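Long-range contacts in uncharacterized protein DUF849 (Burkholderia xenovorans LB400, PDB 3E02), which probably catalyses zinc-dependent cleavage of a beta-keto acid such as 3-keto-5-aminohexanoate, within a TIM-barrel fold: residues 11-16 with 48-53; 18-23 with 129-134; 80-85 with 106-111; 232-237 with 253-258. One frame throughout, in Å; residues are numbered along the deposited sequence.

Contact 1 (11-16 with 48-53). With ZN (zinc ion), chain B.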
loop_
_atom_site.group_PDB
_atom_site.type_symbol
_atom_site.label_atom_id
_atom_site.label_comp_id
_atom_site.label_asym_id
_atom_site.label_seq_id
_atom_site.Cartn_x
_atom_site.Cartn_y
_atom_site.Cartn_z
ATOM N N THR A 11 5.764 -13.272 -23.022
ATOM C CA THR A 11 4.625 -13.737 -23.791
ATOM C C THR A 11 4.358 -12.660 -24.842
ATOM O O THR A 11 4.423 -11.459 -24.541
ATOM C CB THR A 11 3.379 -13.939 -22.930
ATOM O OG1 THR A 11 3.629 -14.945 -21.936
ATOM C CG2 THR A 11 2.153 -14.392 -23.790
ATOM N N CYS A 12 4.088 -13.082 -26.077
ATOM C CA CYS A 12 3.672 -12.155 -27.129
ATOM C C CYS A 12 2.230 -12.440 -27.546
ATOM O O CYS A 12 1.942 -13.525 -28.077
ATOM C CB CYS A 12 4.559 -12.234 -28.338
ATOM S SG CYS A 12 4.044 -11.052 -29.625
ATOM N N ALA A 13 1.349 -11.470 -27.305
ATOM C CA ALA A 13 -0.060 -11.520 -27.710
ATOM C C ALA A 13 -0.110 -10.877 -29.101
ATOM O O ALA A 13 -0.095 -9.654 -29.258
ATOM C CB ALA A 13 -0.947 -10.816 -26.700
ATOM N N VAL A 14 -0.178 -11.736 -30.115
ATOM C CA VAL A 14 0.028 -11.361 -31.525
ATOM C C VAL A 14 -0.961 -10.386 -32.176
ATOM O O VAL A 14 -0.537 -9.511 -32.928
ATOM C CB VAL A 14 0.170 -12.665 -32.407
ATOM C CG1 VAL A 14 0.289 -12.355 -33.909
ATOM C CG2 VAL A 14 1.395 -13.484 -31.931
ATOM N N THR A 15 -2.255 -10.557 -31.914
ATOM C CA THR A 15 -3.280 -9.724 -32.563
ATOM C C THR A 15 -4.529 -9.417 -31.746
ATOM O O THR A 15 -5.056 -8.300 -31.845
ATOM C CB THR A 15 -3.639 -10.293 -33.954
ATOM O OG1 THR A 15 -4.367 -9.308 -34.701
ATOM C CG2 THR A 15 -4.423 -11.623 -33.862
ATOM N N GLY A 16 -5.022 -10.372 -30.957
ATOM C CA GLY A 16 -6.185 -10.117 -30.121
ATOM C C GLY A 16 -7.470 -9.884 -30.885
ATOM O O GLY A 16 -7.616 -10.303 -32.043
HETATM N N MSE A 48 6.384 -17.687 -25.240
HETATM C CA MSE A 48 4.980 -18.050 -25.403
HETATM C C MSE A 48 4.266 -17.053 -26.331
HETATM O O MSE A 48 4.550 -15.853 -26.297
HETATM C CB MSE A 48 4.307 -18.106 -24.019
HETATM C CG MSE A 48 2.820 -18.487 -24.044
HETATM SE SE MSE A 48 2.192 -19.291 -22.380
HETATM C CE MSE A 48 2.336 -17.822 -21.256
ATOM N N LEU A 49 3.373 -17.579 -27.165
ATOM C CA LEU A 49 2.568 -16.797 -28.099
ATOM C C LEU A 49 1.116 -16.956 -27.709
ATOM O O LEU A 49 0.635 -18.091 -27.638
ATOM C CB LEU A 49 2.775 -17.303 -29.527
ATOM C CG LEU A 49 4.200 -17.232 -30.058
ATOM C CD1 LEU A 49 4.274 -17.891 -31.424
ATOM C CD2 LEU A 49 4.688 -15.777 -30.106
ATOM N N HIS A 50 0.446 -15.834 -27.405
ATOM C CA HIS A 50 -0.977 -15.802 -27.057
ATOM C C HIS A 50 -1.710 -15.477 -28.369
ATOM O O HIS A 50 -1.475 -14.436 -28.987
ATOM C CB HIS A 50 -1.245 -14.808 -25.936
ATOM C CG HIS A 50 -2.688 -14.561 -25.687
ATOM N ND1 HIS A 50 -3.497 -15.435 -24.997
ATOM C CD2 HIS A 50 -3.479 -13.539 -26.072
ATOM C CE1 HIS A 50 -4.724 -14.949 -24.956
ATOM N NE2 HIS A 50 -4.736 -13.791 -25.587
ATOM N N LEU A 51 -2.612 -16.367 -28.766
ATOM C CA LEU A 51 -3.216 -16.337 -30.095
ATOM C C LEU A 51 -4.732 -16.228 -30.183
ATOM O O LEU A 51 -5.439 -16.939 -29.478
ATOM C CB LEU A 51 -2.800 -17.625 -30.808
ATOM C CG LEU A 51 -1.291 -17.868 -30.969
ATOM C CD1 LEU A 51 -1.031 -19.310 -31.436
ATOM C CD2 LEU A 51 -0.664 -16.855 -31.912
ATOM N N HIS A 52 -5.176 -15.325 -31.071
ATOM C CA HIS A 52 -6.558 -15.163 -31.521
ATOM C C HIS A 52 -6.536 -15.312 -33.041
ATOM O O HIS A 52 -5.482 -15.145 -33.684
ATOM C CB HIS A 52 -7.100 -13.756 -31.256
ATOM C CG HIS A 52 -7.287 -13.411 -29.821
ATOM N ND1 HIS A 52 -8.493 -12.958 -29.319
ATOM C CD2 HIS A 52 -6.414 -13.396 -28.784
ATOM C CE1 HIS A 52 -8.353 -12.698 -28.031
ATOM N NE2 HIS A 52 -7.104 -12.952 -27.686
ATOM N N ALA A 53 -7.710 -15.585 -33.613
ATOM C CA ALA A 53 -7.907 -15.669 -35.059
ATOM C C ALA A 53 -8.796 -14.510 -35.478
ATOM O O ALA A 53 -9.580 -13.978 -34.671
ATOM C CB ALA A 53 -8.578 -17.007 -35.457
HETATM ZN ZN ZN B . -6.292 -12.292 -25.741
HETATM O O HOH W 1 -3.339 -12.628 -30.002
HETATM O O HOH W 2 -9.678 -11.711 -33.036
HETATM O O HOH W 3 -7.834 -13.686 -24.298
HETATM O O HOH W 4 -6.104 -11.646 -23.416
HETATM O O HOH W 5 -8.144 -11.231 -25.166
#
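With chi1 at 170°, the His-50 ring swings away from its own backbone N and comes beside Ala-13, whereas His-52 CG lies next to its backbone N (chi1 -68°), laying that ring against Gly-16. Both imidazoles thereby reach one zinc ion, His-50 NE2 and His-52 NE2 each binding it at 2.2 Å; Glu-259 and three waters complete the site. Gly-16 CA sits squarely over the His-52 ring, 3.5 Å from its centroid, in a CH-pi contact over the face; its positive phi suits glycine. The small Ala-13 CB meets the edge of the other ring, 3.8 Å from His-50 CD2. Beneath the metal, parallel strands pair through Cys-12 N to Met-48 O (2.8 Å) and His-50 N to Cys-12 O (2.8 Å). Val-14 N then reaches His-50 O at 3.2 Å; where the chains part, a water that accepts from Gly-16 N donates to the same oxygen. On the reverse face Val-14 CG2 lies alongside Leu-51 CD2 at 4.0 Å, apolar branches suited to the helix layer. There helix 31-44, which links the two strands in a beta-alpha-beta unit, covers both, and helix 72-78 packs on Leu-49 and Leu-51, while strands 253-256 and 82-85 flank the pair.

Contact 2 (18-23 with 129-134); sequences IHTPTM and DTFKFD. With EDO (1,2-ethanediol), chain E.
Thr-20 to Met-23 form a type I beta turn, closed by Met-23 N to Thr-20 O at 3.0 Å, that presents Thr-22 to the irregular segment 129-134, the two chains coming nearest at Thr-22 and Lys-132. The phi of Pro-21 (-52°) fits the first corner of such a turn, where the ring favours the bend. The central polar contact is a nearly straight hydrogen bond from Lys-132 N to Thr-22 OG1 at 2.8 Å. This hydroxyl is gripped twice, for it also bonds to Glu-136. With OG1 beside the backbone N (chi1 -67°) and CG2 anti to it, Thr-22 sends its hydroxyl to Lys-132 N and its methyl toward Phe-131. That methyl lies 3.9 Å from Phe-131 CD2 and also meets Thr-130 O, so threonine offers a polar arm to the backbone and an apolar one to the ring. Phe-131 crosses Thr-22 at about a right angle. Phe-133 turns an edge to the proline, Pro-21 CB lying near the plane of the ring and 3.8 Å from CE2. Over one face of the same ring runs Lys-132 CG; the extended lysine chain then carries its ammonium end away from the turn. A molecule of 1,2-ethanediol, probably from the crystallisation liquor, accepts a hydrogen bond from Phe-131 N through O1 at 2.9 Å and is also held by Arg-137. Glu-136 further binds Thr-20 OG1 and Phe-133 N, so one carboxylate ties both loops to helix 136-142. The loop after strand 10-13 is thus joined to the approach to that helix, whose Leu-140 packs on Met-23.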
loop_
_atom_site.group_PDB
_atom_site.type_symbol
_atom_site.label_atom_id
_atom_site.label_comp_id
_atom_site.label_asym_id
_atom_site.label_seq_id
_atom_site.Cartn_x
_atom_site.Cartn_y
_atom_site.Cartn_z
ATOM N N ILE A 18 -9.353 -6.598 -29.735
ATOM C CA ILE A 18 -9.703 -5.221 -29.307
ATOM C C ILE A 18 -9.371 -4.190 -30.378
ATOM O O ILE A 18 -10.170 -3.288 -30.662
ATOM C CB ILE A 18 -8.931 -4.819 -27.995
ATOM C CG1 ILE A 18 -9.261 -5.776 -26.847
ATOM C CG2 ILE A 18 -9.193 -3.368 -27.580
ATOM C CD1 ILE A 18 -10.751 -6.119 -26.692
ATOM N N HIS A 19 -8.161 -4.306 -30.934
ATOM C CA HIS A 19 -7.726 -3.400 -32.008
ATOM C C HIS A 19 -8.377 -3.853 -33.302
ATOM O O HIS A 19 -8.643 -5.042 -33.489
ATOM C CB HIS A 19 -6.207 -3.357 -32.147
ATOM C CG HIS A 19 -5.528 -2.830 -30.924
ATOM N ND1 HIS A 19 -4.485 -3.487 -30.314
ATOM C CD2 HIS A 19 -5.782 -1.738 -30.167
ATOM C CE1 HIS A 19 -4.100 -2.801 -29.255
ATOM N NE2 HIS A 19 -4.867 -1.735 -29.141
ATOM N N THR A 20 -8.671 -2.903 -34.184
ATOM C CA THR A 20 -9.346 -3.190 -35.448
ATOM C C THR A 20 -8.438 -2.744 -36.610
ATOM O O THR A 20 -7.514 -1.961 -36.379
ATOM C CB THR A 20 -10.748 -2.551 -35.499
ATOM O OG1 THR A 20 -10.630 -1.131 -35.596
ATOM C CG2 THR A 20 -11.585 -2.930 -34.248
ATOM N N PRO A 21 -8.661 -3.278 -37.840
ATOM C CA PRO A 21 -7.786 -2.959 -38.997
ATOM C C PRO A 21 -7.533 -1.485 -39.310
ATOM O O PRO A 21 -6.422 -1.123 -39.729
ATOM C CB PRO A 21 -8.506 -3.630 -40.162
ATOM C CG PRO A 21 -9.170 -4.824 -39.505
ATOM C CD PRO A 21 -9.691 -4.273 -38.223
ATOM N N THR A 22 -8.556 -0.657 -39.122
ATOM C CA THR A 22 -8.444 0.793 -39.313
ATOM C C THR A 22 -7.335 1.427 -38.453
ATOM O O THR A 22 -6.695 2.391 -38.871
ATOM C CB THR A 22 -9.787 1.504 -38.975
ATOM O OG1 THR A 22 -10.772 1.117 -39.938
ATOM C CG2 THR A 22 -9.637 3.064 -38.963
HETATM N N MSE A 23 -7.093 0.847 -37.289
HETATM C CA MSE A 23 -6.166 1.405 -36.299
HETATM C C MSE A 23 -4.690 1.277 -36.626
HETATM O O MSE A 23 -3.880 2.058 -36.128
HETATM C CB MSE A 23 -6.446 0.799 -34.930
HETATM C CG MSE A 23 -7.909 0.951 -34.519
HETATM SE SE MSE A 23 -8.204 0.388 -32.746
HETATM C CE MSE A 23 -10.074 0.741 -32.761
ATOM N N ASP A 129 -12.101 9.141 -37.928
ATOM C CA ASP A 129 -13.252 9.749 -38.608
ATOM C C ASP A 129 -13.865 8.812 -39.644
ATOM O O ASP A 129 -15.001 9.001 -40.047
ATOM C CB ASP A 129 -12.837 11.064 -39.285
ATOM C CG ASP A 129 -12.253 12.078 -38.297
ATOM O OD1 ASP A 129 -12.758 12.177 -37.156
ATOM O OD2 ASP A 129 -11.297 12.777 -38.675
ATOM N N THR A 130 -13.066 7.850 -40.124
ATOM C CA THR A 130 -13.519 6.859 -41.121
ATOM C C THR A 130 -12.966 5.477 -40.744
ATOM O O THR A 130 -11.926 5.381 -40.085
ATOM C CB THR A 130 -13.068 7.178 -42.571
ATOM O OG1 THR A 130 -11.650 7.035 -42.681
ATOM C CG2 THR A 130 -13.478 8.587 -42.989
ATOM N N PHE A 131 -13.672 4.437 -41.186
ATOM C CA PHE A 131 -13.317 3.044 -40.926
ATOM C C PHE A 131 -13.276 2.253 -42.214
ATOM O O PHE A 131 -14.117 2.458 -43.096
ATOM C CB PHE A 131 -14.292 2.415 -39.930
ATOM C CG PHE A 131 -14.031 2.816 -38.517
ATOM C CD1 PHE A 131 -14.602 3.970 -37.972
ATOM C CD2 PHE A 131 -13.182 2.055 -37.728
ATOM C CE1 PHE A 131 -14.322 4.328 -36.640
ATOM C CE2 PHE A 131 -12.908 2.410 -36.411
ATOM C CZ PHE A 131 -13.480 3.551 -35.878
ATOM N N LYS A 132 -12.307 1.340 -42.303
ATOM C CA LYS A 132 -12.102 0.523 -43.500
ATOM C C LYS A 132 -13.242 -0.467 -43.758
ATOM O O LYS A 132 -13.650 -0.640 -44.907
ATOM C CB LYS A 132 -10.752 -0.220 -43.418
ATOM C CG LYS A 132 -10.332 -0.937 -44.702
ATOM C CD LYS A 132 -8.945 -1.521 -44.575
ATOM C CE LYS A 132 -8.546 -2.260 -45.842
ATOM N NZ LYS A 132 -7.177 -2.816 -45.656
ATOM N N PHE A 133 -13.727 -1.102 -42.694
ATOM C CA PHE A 133 -14.783 -2.126 -42.775
ATOM C C PHE A 133 -16.002 -1.745 -41.934
ATOM O O PHE A 133 -15.862 -1.122 -40.869
ATOM C CB PHE A 133 -14.245 -3.486 -42.324
ATOM C CG PHE A 133 -13.043 -3.953 -43.100
ATOM C CD1 PHE A 133 -13.184 -4.420 -44.409
ATOM C CD2 PHE A 133 -11.769 -3.944 -42.520
ATOM C CE1 PHE A 133 -12.074 -4.861 -45.137
ATOM C CE2 PHE A 133 -10.645 -4.399 -43.241
ATOM C CZ PHE A 133 -10.800 -4.846 -44.549
ATOM N N ASP A 134 -17.177 -2.167 -42.413
ATOM C CA ASP A 134 -18.474 -1.864 -41.799
ATOM C C ASP A 134 -18.636 -2.359 -40.380
ATOM O O ASP A 134 -19.362 -1.740 -39.626
ATOM C CB ASP A 134 -19.642 -2.482 -42.596
ATOM C CG ASP A 134 -19.862 -1.838 -43.926
ATOM O OD1 ASP A 134 -19.279 -0.759 -44.201
ATOM O OD2 ASP A 134 -20.645 -2.427 -44.701
HETATM C C1 EDO E . -17.140 4.995 -42.108
HETATM O O1 EDO E . -15.913 5.270 -42.764
HETATM C C2 EDO E . -17.074 5.553 -40.698
HETATM O O2 EDO E . -17.985 4.822 -39.878
#

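Contact 3 (80-85 with 106-111); sequences DAILNI and RPEVAS
Asn-84 and Val-109 meet obliquely on one face of the sheet, and the asparagine can be followed outward along Val-109 CG1. Asn-84 CB lies 4.0 Å from that methyl; beyond it CG, anti to the backbone N (chi1 169°), passes Val-109 CG1 at 3.7 Å, and ND2 stays just as near before bonding to Glu-170. OD1 stops 3.4 Å from Ser-111 N at an angle too poor for a hydrogen bond; it makes instead a weak one with His-50 ND1. An amide suits this spot because its two ends serve opposite roles, and Asn-84 becomes a second-shell partner of a zinc ligand. The strands pair in parallel through Ile-85 N to Val-109 O (3.1 Å) and Ser-111 N to Ile-85 O (2.9 Å). On the other face Ile-85 CG1 meets Pro-107 CB at 3.7 Å; on the Asn-84 face Ile-82 CG2 touches Val-109 CG2 at 3.6 Å. Nearer the strand starts the backbones diverge and water fills in: one joins Leu-83 O to Glu-108 N, another Leu-83 N to Glu-108 OE2. The buried carboxylate of Glu-108 is further satisfied by Thr-303 and a salt bridge to Arg-298. Strands 82-85 and 109-113, joined by helix 95-105 as a beta-alpha-beta unit, lie between strands 48-54 and 168-173; helix 72-78 packs on Leu-83 and Ile-85, and helix 294-301 on Ile-82.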
loop_
_atom_site.group_PDB
_atom_site.type_symbol
_atom_site.label_atom_id
_atom_site.label_comp_id
_atom_site.label_asym_id
_atom_site.label_seq_id
_atom_site.Cartn_x
_atom_site.Cartn_y
_atom_site.Cartn_z
ATOM N N ASP A 80 9.472 -23.295 -31.389
ATOM C CA ASP A 80 9.181 -24.155 -30.233
ATOM C C ASP A 80 8.473 -23.351 -29.148
ATOM O O ASP A 80 8.308 -23.820 -28.049
ATOM C CB ASP A 80 10.417 -24.920 -29.716
ATOM C CG ASP A 80 11.509 -24.024 -29.169
ATOM O OD1 ASP A 80 11.584 -22.852 -29.570
ATOM O OD2 ASP A 80 12.326 -24.521 -28.358
ATOM N N ALA A 81 8.005 -22.139 -29.472
ATOM C CA ALA A 81 7.262 -21.323 -28.507
ATOM C C ALA A 81 6.001 -22.055 -28.047
ATOM O O ALA A 81 5.416 -22.838 -28.807
ATOM C CB ALA A 81 6.885 -19.945 -29.107
ATOM N N ILE A 82 5.628 -21.847 -26.788
ATOM C CA ILE A 82 4.389 -22.413 -26.242
ATOM C C ILE A 82 3.229 -21.661 -26.907
ATOM O O ILE A 82 3.231 -20.437 -26.929
ATOM C CB ILE A 82 4.259 -22.204 -24.719
ATOM C CG1 ILE A 82 5.401 -22.889 -23.960
ATOM C CG2 ILE A 82 2.910 -22.731 -24.234
ATOM C CD1 ILE A 82 5.431 -22.578 -22.471
ATOM N N LEU A 83 2.261 -22.392 -27.450
ATOM C CA LEU A 83 1.113 -21.775 -28.117
ATOM C C LEU A 83 -0.040 -21.728 -27.124
ATOM O O LEU A 83 -0.533 -22.755 -26.702
ATOM C CB LEU A 83 0.773 -22.494 -29.417
ATOM C CG LEU A 83 1.976 -22.669 -30.359
ATOM C CD1 LEU A 83 1.550 -23.291 -31.699
ATOM C CD2 LEU A 83 2.746 -21.358 -30.589
ATOM N N ASN A 84 -0.416 -20.502 -26.757
ATOM C CA ASN A 84 -1.454 -20.176 -25.787
ATOM C C ASN A 84 -2.685 -19.732 -26.603
ATOM O O ASN A 84 -2.605 -18.744 -27.364
ATOM C CB ASN A 84 -0.860 -19.106 -24.842
ATOM C CG ASN A 84 -1.853 -18.430 -23.923
ATOM O OD1 ASN A 84 -3.064 -18.542 -24.049
ATOM N ND2 ASN A 84 -1.303 -17.675 -22.980
ATOM N N ILE A 85 -3.792 -20.470 -26.437
ATOM C CA ILE A 85 -5.050 -20.217 -27.150
ATOM C C ILE A 85 -6.041 -19.432 -26.286
ATOM O O ILE A 85 -6.295 -19.779 -25.112
ATOM C CB ILE A 85 -5.741 -21.543 -27.615
ATOM C CG1 ILE A 85 -4.767 -22.448 -28.390
ATOM C CG2 ILE A 85 -6.991 -21.244 -28.467
ATOM C CD1 ILE A 85 -4.115 -21.802 -29.612
ATOM N N ARG A 106 -6.433 -28.756 -28.107
ATOM C CA ARG A 106 -5.857 -29.363 -26.896
ATOM C C ARG A 106 -4.448 -28.773 -26.652
ATOM O O ARG A 106 -3.459 -29.503 -26.623
ATOM C CB ARG A 106 -5.892 -30.894 -26.982
ATOM C CG ARG A 106 -7.331 -31.452 -26.975
ATOM C CD ARG A 106 -7.390 -32.947 -27.236
ATOM N NE ARG A 106 -6.778 -33.753 -26.176
ATOM C CZ ARG A 106 -7.418 -34.334 -25.151
ATOM N NH1 ARG A 106 -8.739 -34.204 -24.961
ATOM N NH2 ARG A 106 -6.706 -35.043 -24.268
ATOM N N PRO A 107 -4.376 -27.433 -26.455
ATOM C CA PRO A 107 -3.092 -26.765 -26.315
ATOM C C PRO A 107 -2.449 -26.974 -24.948
ATOM O O PRO A 107 -3.106 -27.395 -24.000
ATOM C CB PRO A 107 -3.461 -25.289 -26.495
ATOM C CG PRO A 107 -4.804 -25.201 -25.879
ATOM C CD PRO A 107 -5.487 -26.477 -26.271
ATOM N N GLU A 108 -1.159 -26.658 -24.872
ATOM C CA GLU A 108 -0.433 -26.692 -23.605
ATOM C C GLU A 108 -0.948 -25.618 -22.648
ATOM O O GLU A 108 -0.954 -25.826 -21.422
ATOM C CB GLU A 108 1.055 -26.443 -23.813
ATOM C CG GLU A 108 1.772 -27.522 -24.567
ATOM C CD GLU A 108 3.244 -27.259 -24.565
ATOM O OE1 GLU A 108 3.916 -27.711 -23.616
ATOM O OE2 GLU A 108 3.707 -26.598 -25.505
ATOM N N VAL A 109 -1.342 -24.470 -23.214
ATOM C CA VAL A 109 -1.846 -23.344 -22.448
ATOM C C VAL A 109 -3.078 -22.706 -23.106
ATOM O O VAL A 109 -3.192 -22.668 -24.329
ATOM C CB VAL A 109 -0.739 -22.261 -22.232
ATOM C CG1 VAL A 109 -1.276 -21.067 -21.427
ATOM C CG2 VAL A 109 0.496 -22.872 -21.540
ATOM N N ALA A 110 -4.029 -22.293 -22.270
ATOM C CA ALA A 110 -5.193 -21.520 -22.709
ATOM C C ALA A 110 -5.398 -20.372 -21.744
ATOM O O ALA A 110 -5.113 -20.515 -20.550
ATOM C CB ALA A 110 -6.454 -22.395 -22.774
ATOM N N SER A 111 -5.894 -19.240 -22.242
ATOM C CA SER A 111 -6.206 -18.109 -21.366
ATOM C C SER A 111 -7.490 -18.457 -20.607
ATOM O O SER A 111 -8.297 -19.258 -21.087
ATOM C CB SER A 111 -6.330 -16.784 -22.134
ATOM O OG SER A 111 -7.404 -16.802 -23.038
HETATM O O HOH W 6 -0.085 -25.388 -27.240
HETATM O O HOH W 7 2.598 -25.369 -27.526
#

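Contact 4 (232-237 with 253-258)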
loop_
_atom_site.group_PDB
_atom_site.type_symbol
_atom_site.label_atom_id
_atom_site.label_comp_id
_atom_site.label_asym_id
_atom_site.label_seq_id
_atom_site.Cartn_x
_atom_site.Cartn_y
_atom_site.Cartn_z
ATOM N N SER A 232 2.505 -12.336 -13.972
ATOM C CA SER A 232 2.723 -11.804 -15.312
ATOM C C SER A 232 1.874 -10.531 -15.404
ATOM O O SER A 232 0.877 -10.359 -14.663
ATOM C CB SER A 232 2.410 -12.817 -16.409
ATOM O OG SER A 232 2.823 -12.316 -17.680
ATOM N N VAL A 233 2.278 -9.626 -16.287
ATOM C CA VAL A 233 1.614 -8.341 -16.436
ATOM C C VAL A 233 1.477 -7.941 -17.913
ATOM O O VAL A 233 2.380 -8.189 -18.717
ATOM C CB VAL A 233 2.396 -7.214 -15.678
ATOM C CG1 VAL A 233 1.886 -5.827 -16.018
ATOM C CG2 VAL A 233 2.377 -7.435 -14.138
ATOM N N LEU A 234 0.317 -7.379 -18.241
ATOM C CA LEU A 234 0.090 -6.700 -19.523
ATOM C C LEU A 234 -0.570 -5.370 -19.179
ATOM O O LEU A 234 -1.294 -5.263 -18.167
ATOM C CB LEU A 234 -0.794 -7.513 -20.472
ATOM C CG LEU A 234 -2.325 -7.448 -20.378
ATOM C CD1 LEU A 234 -2.895 -6.193 -21.085
ATOM C CD2 LEU A 234 -2.961 -8.687 -20.951
ATOM N N ALA A 235 -0.342 -4.363 -20.018
ATOM C CA ALA A 235 -1.026 -3.069 -19.868
ATOM C C ALA A 235 -1.340 -2.516 -21.242
ATOM O O ALA A 235 -0.591 -2.747 -22.198
ATOM C CB ALA A 235 -0.233 -2.096 -19.015
ATOM N N ALA A 236 -2.474 -1.820 -21.340
ATOM C CA ALA A 236 -2.964 -1.290 -22.611
ATOM C C ALA A 236 -2.172 -0.074 -23.118
ATOM O O ALA A 236 -1.775 0.795 -22.333
ATOM C CB ALA A 236 -4.460 -0.919 -22.478
ATOM N N GLY A 237 -1.950 -0.040 -24.432
ATOM C CA GLY A 237 -1.357 1.090 -25.125
ATOM C C GLY A 237 -0.064 1.630 -24.569
ATOM O O GLY A 237 0.871 0.855 -24.364
ATOM N N ASN A 253 6.844 -11.724 -14.701
ATOM C CA ASN A 253 6.959 -12.016 -16.119
ATOM C C ASN A 253 6.245 -10.937 -16.939
ATOM O O ASN A 253 5.548 -10.074 -16.382
ATOM C CB ASN A 253 6.415 -13.419 -16.372
ATOM C CG ASN A 253 7.169 -14.468 -15.573
ATOM O OD1 ASN A 253 8.259 -14.875 -15.957
ATOM N ND2 ASN A 253 6.599 -14.886 -14.438
ATOM N N VAL A 254 6.429 -10.984 -18.256
ATOM C CA VAL A 254 5.995 -9.894 -19.122
ATOM C C VAL A 254 5.216 -10.369 -20.332
ATOM O O VAL A 254 5.516 -11.414 -20.914
ATOM C CB VAL A 254 7.213 -9.024 -19.596
ATOM C CG1 VAL A 254 8.023 -8.494 -18.383
ATOM C CG2 VAL A 254 8.121 -9.772 -20.549
ATOM N N ARG A 255 4.197 -9.590 -20.679
ATOM C CA ARG A 255 3.415 -9.793 -21.887
ATOM C C ARG A 255 3.426 -8.504 -22.705
ATOM O O ARG A 255 3.088 -7.443 -22.180
ATOM C CB ARG A 255 1.985 -10.199 -21.563
ATOM C CG ARG A 255 1.043 -10.077 -22.756
ATOM C CD ARG A 255 -0.233 -10.857 -22.561
ATOM N NE ARG A 255 -1.305 -10.269 -23.351
ATOM C CZ ARG A 255 -2.530 -10.763 -23.472
ATOM N NH1 ARG A 255 -2.863 -11.943 -22.953
ATOM N NH2 ARG A 255 -3.418 -10.076 -24.168
ATOM N N VAL A 256 3.831 -8.620 -23.969
ATOM C CA VAL A 256 3.797 -7.507 -24.933
ATOM C C VAL A 256 3.053 -8.046 -26.146
ATOM O O VAL A 256 2.567 -9.186 -26.114
ATOM C CB VAL A 256 5.211 -6.954 -25.280
ATOM C CG1 VAL A 256 5.897 -6.381 -24.015
ATOM C CG2 VAL A 256 6.077 -8.017 -25.950
ATOM N N GLY A 257 2.900 -7.207 -27.173
ATOM C CA GLY A 257 2.267 -7.585 -28.418
ATOM C C GLY A 257 1.245 -6.596 -28.938
ATOM O O GLY A 257 0.708 -5.782 -28.171
ATOM N N LEU A 258 0.996 -6.675 -30.253
ATOM C CA LEU A 258 0.035 -5.809 -30.934
ATOM C C LEU A 258 -1.409 -5.975 -30.462
ATOM O O LEU A 258 -2.233 -5.109 -30.708
ATOM C CB LEU A 258 0.145 -5.923 -32.456
ATOM C CG LEU A 258 1.502 -5.551 -33.075
ATOM C CD1 LEU A 258 1.422 -5.614 -34.612
ATOM C CD2 LEU A 258 1.968 -4.191 -32.674
HETATM O O HOH W 8 4.391 -13.766 -19.609
#
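Leu-234 CD2 rests over the centre of the Arg-255 guanidinium, 3.3 Å from its CZ, in a tight apolar contact against the flat face of the cation. The two side chains run side by side in the same direction, with Leu-234 CB 3.9 Å from Arg-255 CG. Leucine takes an uncommon torsion to do so: CG stands between the backbone N and the carbonyl carbon (chi1 84°), and its branch leans onto the arginine. Arginine, long and extended from CG to NE, offers methylenes to the leucine and keeps its charged end for polar partners. Beneath them Arg-255 N bonds to Val-233 O at 3.0 Å, nearly along the C=O axis, while Val-233 N reaches Asn-253 O only weakly, at 3.3 Å. A water bridges the two strands, 2.9 Å from Ser-232 OG and donating to Val-254 O at 2.9 Å; serine suits the place because its hydroxyl can bind the water. These parallel strands, with helix 240-249 between them, form a beta-alpha-beta crossover of the TIM barrel. On the helix side Val-233 packs on Phe-243, and Val-254 on Val-244 and on Ile-280 of helix 273-286, as befits beta-branched apolar residues. On the barrel's inner side, a salt bridge from Arg-255 NE to Asp-260 positions the guanidinium. Longer, weak ion pairs link NH1 to Glu-170 and NH2 to the zinc ligand Glu-259, placing Arg-255 in the second shell of the metal. At the strand start the Asn-253 amide ties neighbouring backbones together, OD1 accepting from Ile-9 N and ND2 donating to Leu-231 O.

How the contacts relate
From the N terminus, contact 1 is the first to open, and pairing with 48-53 closes a loop holding helix 31-44. Contact 2 begins inside that loop, at 18-23, and ends far beyond it, at 129-134, so the two cross along the chain. Contact 3 nests wholly within the long loop of contact 2, closing a short excursion through helix 95-105. Contact 4 follows all three in series and closes over helix 240-249. Contacts 1, 3 and 4 belong to one barrel sheet: contact 1 lies between the others, strand 48-54 bordering 82-85 and strand 10-13 bordering 253-256. Contact 2 lies outside the barrel, touching contact 4 through His-19 ND1 and Leu-258 O.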